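Local coordinates for probable benzoylformate decarboxylase (Rhodococcus jostii, PDB 7ORX), which belongs to the thiamine diphosphate-dependent enzyme family and binds thiamine diphosphate together with a sodium ion in this structure, at residues I429-A434 with L479-I484; G289-G294 with A311-A316. All blocks are in the same frame, centred on the assembly; numbering follows the deposited sequence.

Contact 1 lies at the cofactor; in contact 2, Tyr-291 OH is 22.6 Å from N4' of that same thiamine diphosphate. In 429-434 with 479-484, within the C-terminal thiamine diphosphate-binding domain, a turn grips the diphosphate and its sodium ion, and the loop ahead of helix 486-493 lies against it. Contact 2, 289-294 with 311-316, belongs to the central domain, where two loops meet beside the sheet strand that is outermost within the chain. The centres of the two contacts are 38 Å apart and their nearest atoms about 26 Å. Both reach the second subunit: contact 1 through Pro-482 and its neighbours, contact 2 through Tyr-291 and Pro-312. Contact 2 also meets the third subunit.

Contact 1. Residues I429-A434 with L479-I484; sequences IGDGSA and LDVPGI. With NA (sodium ion), chain J; TPP (thiamine diphosphate), chain I.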
ATOM      1  N   ILE C 429     -28.444  -0.524  22.948  1.00 67.07           N
ATOM      2  CA  ILE C 429     -27.393   0.426  22.504  1.00 67.26           C
ATOM      3  C   ILE C 429     -27.146   1.349  23.679  1.00 68.83           C
ATOM      4  O   ILE C 429     -28.117   1.774  24.267  1.00 69.11           O
ATOM      5  CB  ILE C 429     -27.904   1.216  21.284  1.00 67.25           C
ATOM      6  CG1 ILE C 429     -28.587   0.317  20.246  1.00 66.31           C
ATOM      7  CG2 ILE C 429     -26.814   2.071  20.663  1.00 67.30           C
ATOM      8  CD1 ILE C 429     -27.806  -0.901  19.858  1.00 65.83           C
ATOM      9  N   GLY C 430     -25.900   1.671  23.986  1.00 70.38           N
ATOM     10  CA  GLY C 430     -25.620   2.760  24.933  1.00 71.50           C
ATOM     11  C   GLY C 430     -25.926   4.122  24.337  1.00 72.71           C
ATOM     12  O   GLY C 430     -25.978   4.227  23.111  1.00 72.37           O
ATOM     13  N   ASP C 431     -26.037   5.152  25.175  1.00 74.25           N
ATOM     14  CA  ASP C 431     -26.225   6.560  24.734  1.00 75.66           C
ATOM     15  C   ASP C 431     -25.008   7.063  23.945  1.00 75.79           C
ATOM     16  O   ASP C 431     -25.173   7.924  23.056  1.00 77.48           O
ATOM     17  CB  ASP C 431     -26.579   7.465  25.924  1.00 78.62           C
ATOM     18  CG  ASP C 431     -25.543   7.627  27.040  1.00 78.69           C
ATOM     19  OD1 ASP C 431     -24.794   6.614  27.362  1.00 76.92           O
ATOM     20  OD2 ASP C 431     -25.507   8.765  27.588  1.00 77.63           O
ATOM     21  N   GLY C 432     -23.818   6.582  24.260  1.00 76.20           N
ATOM     22  CA  GLY C 432     -22.613   6.902  23.474  1.00 76.83           C
ATOM     23  C   GLY C 432     -22.681   6.283  22.087  1.00 74.73           C
ATOM     24  O   GLY C 432     -22.617   7.039  21.127  1.00 73.89           O
ATOM     25  N   SER C 433     -22.798   4.955  22.020  1.00 73.29           N
ATOM     26  CA  SER C 433     -22.826   4.130  20.779  1.00 74.01           C
ATOM     27  C   SER C 433     -23.902   4.606  19.809  1.00 74.26           C
ATOM     28  O   SER C 433     -23.672   4.532  18.594  1.00 73.83           O
ATOM     29  CB  SER C 433     -23.083   2.710  21.103  1.00 73.33           C
ATOM     30  OG  SER C 433     -22.071   2.236  21.977  1.00 74.86           O
ATOM     31  N   ALA C 434     -25.054   5.041  20.321  1.00 74.15           N
ATOM     32  CA  ALA C 434     -26.207   5.308  19.451  1.00 73.31           C
ATOM     33  C   ALA C 434     -25.857   6.439  18.488  1.00 73.54           C
ATOM     34  O   ALA C 434     -26.381   6.426  17.406  1.00 76.18           O
ATOM     35  CB  ALA C 434     -27.399   5.651  20.274  1.00 74.68           C
ATOM     36  N   LEU C 479     -15.409  12.156  28.819  1.00 94.13           N
ATOM     37  CA  LEU C 479     -15.995  10.896  29.339  1.00 92.60           C
ATOM     38  C   LEU C 479     -17.523  11.004  29.374  1.00 90.45           C
ATOM     39  O   LEU C 479     -18.181   9.948  29.378  1.00 89.12           O
ATOM     40  CB  LEU C 479     -15.412  10.586  30.718  1.00 92.91           C
ATOM     41  CG  LEU C 479     -13.934  10.198  30.748  1.00 95.70           C
ATOM     42  CD1 LEU C 479     -13.472   9.920  32.182  1.00 96.22           C
ATOM     43  CD2 LEU C 479     -13.629   8.997  29.824  1.00 94.70           C
ATOM     44  N   ASP C 480     -18.067  12.228  29.361  1.00 91.65           N
ATOM     45  CA  ASP C 480     -19.509  12.494  29.628  1.00 91.59           C
ATOM     46  C   ASP C 480     -20.227  12.972  28.365  1.00 89.62           C
ATOM     47  O   ASP C 480     -19.706  13.883  27.707  1.00 91.01           O
ATOM     48  CB  ASP C 480     -19.680  13.511  30.748  1.00 93.54           C
ATOM     49  CG  ASP C 480     -19.282  12.965  32.105  1.00 96.11           C
ATOM     50  OD1 ASP C 480     -19.353  11.732  32.298  1.00 91.21           O
ATOM     51  OD2 ASP C 480     -18.930  13.798  32.981  1.00105.32           O
ATOM     52  N   VAL C 481     -21.405  12.401  28.079  1.00 86.58           N
ATOM     53  CA  VAL C 481     -22.259  12.805  26.927  1.00 86.44           C
ATOM     54  C   VAL C 481     -23.641  13.209  27.452  1.00 86.07           C
ATOM     55  O   VAL C 481     -24.659  12.601  27.105  1.00 83.92           O
ATOM     56  CB  VAL C 481     -22.268  11.709  25.829  1.00 85.13           C
ATOM     57  CG1 VAL C 481     -20.857  11.466  25.302  1.00 84.39           C
ATOM     58  CG2 VAL C 481     -22.891  10.394  26.285  1.00 84.43           C
ATOM     59  N   PRO C 482     -23.712  14.281  28.291  1.00 88.64           N
ATOM     60  CA  PRO C 482     -24.991  14.815  28.793  1.00 87.60           C
ATOM     61  C   PRO C 482     -25.713  15.665  27.734  1.00 86.11           C
ATOM     62  O   PRO C 482     -25.056  16.134  26.847  1.00 90.33           O
ATOM     63  CB  PRO C 482     -24.555  15.680  29.994  1.00 88.08           C
ATOM     64  CG  PRO C 482     -23.206  16.231  29.568  1.00 88.78           C
ATOM     65  CD  PRO C 482     -22.568  15.069  28.813  1.00 89.25           C
ATOM     66  N   GLY C 483     -27.023  15.834  27.851  1.00 84.60           N
ATOM     67  CA  GLY C 483     -27.817  16.806  27.069  1.00 85.32           C
ATOM     68  C   GLY C 483     -28.231  16.266  25.709  1.00 85.55           C
ATOM     69  O   GLY C 483     -28.282  17.090  24.767  1.00 85.98           O
ATOM     70  N   ILE C 484     -28.489  14.944  25.598  1.00 84.01           N
ATOM     71  CA  ILE C 484     -29.024  14.258  24.390  1.00 82.28           C
ATOM     72  C   ILE C 484     -30.401  13.688  24.725  1.00 82.37           C
ATOM     73  O   ILE C 484     -30.476  12.843  25.637  1.00 81.25           O
ATOM     74  CB  ILE C 484     -28.088  13.124  23.953  1.00 82.36           C
ATOM     75  CG1 ILE C 484     -26.682  13.652  23.668  1.00 83.26           C
ATOM     76  CG2 ILE C 484     -28.674  12.321  22.781  1.00 80.20           C
ATOM     77  CD1 ILE C 484     -25.684  12.541  23.372  1.00 84.10           C
TER
HETATM   78 NA    NA J 602     -23.330   5.468  28.436  1.00 66.13          NA
HETATM   79  N1' TPP I 601     -14.968   5.403  18.777  1.00 77.55           N
HETATM   80  C2' TPP I 601     -15.355   4.296  18.130  1.00 80.67           C
HETATM   81  CM2 TPP I 601     -15.769   4.423  16.701  1.00 81.97           C
HETATM   82  N3' TPP I 601     -15.389   3.077  18.667  1.00 78.00           N
HETATM   83  C4' TPP I 601     -14.999   2.951  19.947  1.00 78.49           C
HETATM   84  N4' TPP I 601     -15.037   1.713  20.456  1.00 78.57           N
HETATM   85  C5' TPP I 601     -14.588   4.063  20.720  1.00 77.74           C
HETATM   86  C6' TPP I 601     -14.584   5.274  20.053  1.00 72.67           C
HETATM   87  C7' TPP I 601     -14.167   3.955  22.177  1.00 83.19           C
HETATM   88  N3  TPP I 601     -15.278   3.607  23.097  1.00 83.33           N
HETATM   89  C2  TPP I 601     -15.361   2.411  23.686  1.00 87.60           C
HETATM   90  S1  TPP I 601     -16.686   2.282  24.768  1.00 84.99           S
HETATM   91  C5  TPP I 601     -17.119   3.924  24.394  1.00 91.47           C
HETATM   92  C4  TPP I 601     -16.327   4.466  23.432  1.00 88.71           C
HETATM   93  CM4 TPP I 601     -16.495   5.826  22.821  1.00 85.90           C
HETATM   94  C6  TPP I 601     -18.226   4.613  25.143  1.00 86.98           C
HETATM   95  C7  TPP I 601     -19.592   4.335  24.588  1.00 89.35           C
HETATM   96  O7  TPP I 601     -20.382   3.823  25.677  1.00 84.16           O
HETATM   97  PA  TPP I 601     -21.977   3.813  25.613  1.00 78.77           P
HETATM   98  O1A TPP I 601     -22.626   3.433  24.322  1.00 84.94           O
HETATM   99  O2A TPP I 601     -22.361   5.144  26.164  1.00109.98           O
HETATM  100  O3A TPP I 601     -22.180   2.629  26.675  1.00 76.23           O
HETATM  101  PB  TPP I 601     -21.690   2.544  28.227  1.00 83.26           P
HETATM  102  O1B TPP I 601     -22.180   1.223  28.797  1.00 70.48           O
HETATM  103  O2B TPP I 601     -20.181   2.672  28.232  1.00 64.48           O
HETATM  104  O3B TPP I 601     -22.361   3.734  28.879  1.00 90.75           O
HETATM  105  O   HOH W   1     -25.058   3.853  28.359  1.00 69.51           O
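Asp-431 and Val-481 meet where strand 425-430 runs out into the GDG turn, the start of the metal- and diphosphate-binding motif of thiamine diphosphate enzymes. Gly-430, still on the strand, passes its CA beside the cofactor's O1A. At Asp-431 the carboxylate divides its work. CG sits between the backbone N and the carbonyl carbon (chi1 63°), and from there OD1 binds the sodium ion at 2.1 Å, while OD2 turns to the loop and lies against the CG2 methyl of Val-481. Two diphosphate oxygens, O2A and O3B, a water, Asn-458 and the carbonyl O of Thr-460 complete the metal shell, so the ion ties protein to cofactor.

Gly-432 follows, its N donating to the cofactor's O2A over 2.8 Å in a bent bond (140°). O2A is thus held by both the ion and a backbone N-H. Ser-433 reaches the other oxygen of the same phosphate: its N bonds to O1A at 2.8 Å and nearly straight, at 166°, and its OG also comes close to O1A, within reach of the carbonyl O of Glu-378 too. Ala-434 N then bonds back to Gly-430 O.

Across from this turn, residues 479-484 contribute chiefly one methyl. Phe-486, at the start of the next helix, packs on Asp-431 as well, and Leu-48 of the second subunit lies on Val-481. That methyl, Val-481 CG2, stops 4.4 Å from Gly-432 N.

Contact 2. Residues G289-G294 with A311-A316; sequences GNYLPG and APIGEA
Pro-312 lays its CG over one face of the Tyr-291 ring. This CG stands 4.0 Å from the centroid of the phenol ring and only 16° off the ring normal, a CH-pi contact over the face, shifted toward the rim on the CE1 and CZ side. CB of the same proline follows close to CZ. Beside it, the ethyl arm of Ile-313 enters the notch between Tyr-291 CB and the Leu-292 side chain: Ile-313 CG1 comes up to Tyr-291 CB at 3.7 Å and also nears Leu-292 CG, and Ile-313 CD1 lies 4.1 Å from Leu-292 CD2, the two side chains lying antiparallel. A chi1 of 40° puts CG1 between the backbone N and the carbonyl carbon, raising the arm into that notch.

The central domain has a Rossmann-like parallel sheet. Here the loop leading to strand 297-302 packs on the turn between helix 305-310 and strand 315-318, the outermost of this chain. Leu-298, from strand 297-302, touches both Leu-292 and Ile-313 and so extends the apolar patch onto the sheet. Beyond this chain, the sheet continues through Glu-315 and Ala-316 into a parallel strand of the third subunit, while Tyr-291 OH hydrogen-bonds to Gln-109 NE2 of the second subunit.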
ATOM      1  N   GLY C 289       0.775 -11.920  32.297  1.00 90.56           N
ATOM      2  CA  GLY C 289       0.880 -13.209  33.007  1.00 89.64           C
ATOM      3  C   GLY C 289       0.888 -14.351  32.015  1.00 89.53           C
ATOM      4  O   GLY C 289       1.266 -14.125  30.840  1.00 89.29           O
ATOM      5  N   ASN C 290       0.480 -15.544  32.455  1.00 92.09           N
ATOM      6  CA  ASN C 290       0.581 -16.821  31.673  1.00 88.83           C
ATOM      7  C   ASN C 290      -0.639 -16.970  30.756  1.00 85.04           C
ATOM      8  O   ASN C 290      -1.770 -16.804  31.268  1.00 84.28           O
ATOM      9  CB  ASN C 290       0.676 -18.056  32.587  1.00 90.65           C
ATOM     10  CG  ASN C 290       1.779 -17.996  33.622  1.00 92.44           C
ATOM     11  OD1 ASN C 290       2.866 -17.519  33.349  1.00 96.13           O
ATOM     12  ND2 ASN C 290       1.517 -18.507  34.809  1.00 92.73           N
ATOM     13  N   TYR C 291      -0.437 -17.297  29.469  1.00 83.17           N
ATOM     14  CA  TYR C 291      -1.529 -17.511  28.474  1.00 80.59           C
ATOM     15  C   TYR C 291      -2.412 -18.672  28.923  1.00 80.08           C
ATOM     16  O   TYR C 291      -3.668 -18.555  28.873  1.00 81.23           O
ATOM     17  CB  TYR C 291      -0.998 -17.776  27.064  1.00 79.60           C
ATOM     18  CG  TYR C 291      -0.343 -16.584  26.419  1.00 79.64           C
ATOM     19  CD1 TYR C 291      -1.087 -15.469  26.073  1.00 79.91           C
ATOM     20  CD2 TYR C 291       1.018 -16.560  26.164  1.00 80.29           C
ATOM     21  CE1 TYR C 291      -0.486 -14.348  25.522  1.00 79.90           C
ATOM     22  CE2 TYR C 291       1.630 -15.458  25.593  1.00 80.25           C
ATOM     23  CZ  TYR C 291       0.871 -14.345  25.289  1.00 80.36           C
ATOM     24  OH  TYR C 291       1.407 -13.232  24.736  1.00 82.24           O
ATOM     25  N   LEU C 292      -1.769 -19.752  29.365  1.00 80.97           N
ATOM     26  CA  LEU C 292      -2.473 -20.960  29.855  1.00 83.23           C
ATOM     27  C   LEU C 292      -2.196 -21.164  31.337  1.00 86.69           C
ATOM     28  O   LEU C 292      -1.136 -20.789  31.835  1.00 90.15           O
ATOM     29  CB  LEU C 292      -1.976 -22.174  29.082  1.00 83.12           C
ATOM     30  CG  LEU C 292      -2.118 -22.093  27.567  1.00 82.81           C
ATOM     31  CD1 LEU C 292      -1.604 -23.358  26.941  1.00 83.08           C
ATOM     32  CD2 LEU C 292      -3.563 -21.875  27.162  1.00 83.13           C
ATOM     33  N   PRO C 293      -3.127 -21.833  32.046  1.00 87.81           N
ATOM     34  CA  PRO C 293      -2.846 -22.366  33.374  1.00 90.05           C
ATOM     35  C   PRO C 293      -1.790 -23.490  33.307  1.00 92.86           C
ATOM     36  O   PRO C 293      -1.659 -24.117  32.263  1.00 92.47           O
ATOM     37  CB  PRO C 293      -4.213 -22.864  33.906  1.00 88.72           C
ATOM     38  CG  PRO C 293      -5.136 -22.914  32.723  1.00 86.16           C
ATOM     39  CD  PRO C 293      -4.468 -22.184  31.571  1.00 86.89           C
ATOM     40  N   GLY C 294      -1.060 -23.707  34.408  1.00 93.82           N
ATOM     41  CA  GLY C 294      -0.175 -24.869  34.611  1.00 94.13           C
ATOM     42  C   GLY C 294      -0.838 -26.178  34.208  1.00 94.25           C
ATOM     43  O   GLY C 294      -2.034 -26.341  34.452  1.00 91.83           O
ATOM     44  N   ALA C 311      -1.704 -16.931  16.662  1.00 69.51           N
ATOM     45  CA  ALA C 311      -1.853 -17.352  18.071  1.00 69.01           C
ATOM     46  C   ALA C 311      -0.475 -17.498  18.684  1.00 70.58           C
ATOM     47  O   ALA C 311       0.442 -18.022  18.041  1.00 74.31           O
ATOM     48  CB  ALA C 311      -2.600 -18.647  18.229  1.00 68.52           C
ATOM     49  N   PRO C 312      -0.286 -17.022  19.933  1.00 70.76           N
ATOM     50  CA  PRO C 312       0.977 -17.169  20.646  1.00 70.88           C
ATOM     51  C   PRO C 312       1.140 -18.499  21.383  1.00 70.87           C
ATOM     52  O   PRO C 312       2.243 -18.756  21.811  1.00 71.91           O
ATOM     53  CB  PRO C 312       0.900 -15.996  21.645  1.00 71.45           C
ATOM     54  CG  PRO C 312      -0.572 -15.916  21.999  1.00 70.31           C
ATOM     55  CD  PRO C 312      -1.249 -16.186  20.682  1.00 70.39           C
ATOM     56  N   ILE C 313       0.085 -19.290  21.557  1.00 70.76           N
ATOM     57  CA  ILE C 313       0.256 -20.708  22.020  1.00 72.79           C
ATOM     58  C   ILE C 313      -0.752 -21.586  21.292  1.00 72.01           C
ATOM     59  O   ILE C 313      -1.673 -21.021  20.634  1.00 70.13           O
ATOM     60  CB  ILE C 313       0.107 -20.875  23.555  1.00 73.99           C
ATOM     61  CG1 ILE C 313      -1.007 -20.007  24.101  1.00 74.49           C
ATOM     62  CG2 ILE C 313       1.385 -20.585  24.317  1.00 75.38           C
ATOM     63  CD1 ILE C 313      -2.349 -20.353  23.558  1.00 75.00           C
ATOM     64  N   GLY C 314      -0.563 -22.901  21.421  1.00 73.61           N
ATOM     65  CA  GLY C 314      -1.574 -23.936  21.090  1.00 74.92           C
ATOM     66  C   GLY C 314      -1.223 -24.768  19.874  1.00 76.76           C
ATOM     67  O   GLY C 314      -0.413 -24.319  19.040  1.00 78.35           O
ATOM     68  N   GLU C 315      -1.828 -25.950  19.779  1.00 79.51           N
ATOM     69  CA  GLU C 315      -1.851 -26.840  18.591  1.00 80.28           C
ATOM     70  C   GLU C 315      -3.122 -26.530  17.787  1.00 77.48           C
ATOM     71  O   GLU C 315      -4.192 -26.955  18.217  1.00 76.47           O
ATOM     72  CB  GLU C 315      -1.794 -28.287  19.082  1.00 85.73           C
ATOM     73  CG  GLU C 315      -2.124 -29.323  18.008  1.00 92.52           C
ATOM     74  CD  GLU C 315      -1.718 -30.754  18.295  1.00 96.78           C
ATOM     75  OE1 GLU C 315      -2.250 -31.351  19.261  1.00 99.62           O
ATOM     76  OE2 GLU C 315      -0.880 -31.269  17.534  1.00103.84           O
ATOM     77  N   ALA C 316      -3.017 -25.846  16.642  1.00 75.73           N
ATOM     78  CA  ALA C 316      -4.179 -25.448  15.809  1.00 74.06           C
ATOM     79  C   ALA C 316      -4.439 -26.472  14.687  1.00 74.30           C
ATOM     80  O   ALA C 316      -3.492 -27.071  14.191  1.00 73.08           O
ATOM     81  CB  ALA C 316      -3.963 -24.071  15.229  1.00 73.47           C
TER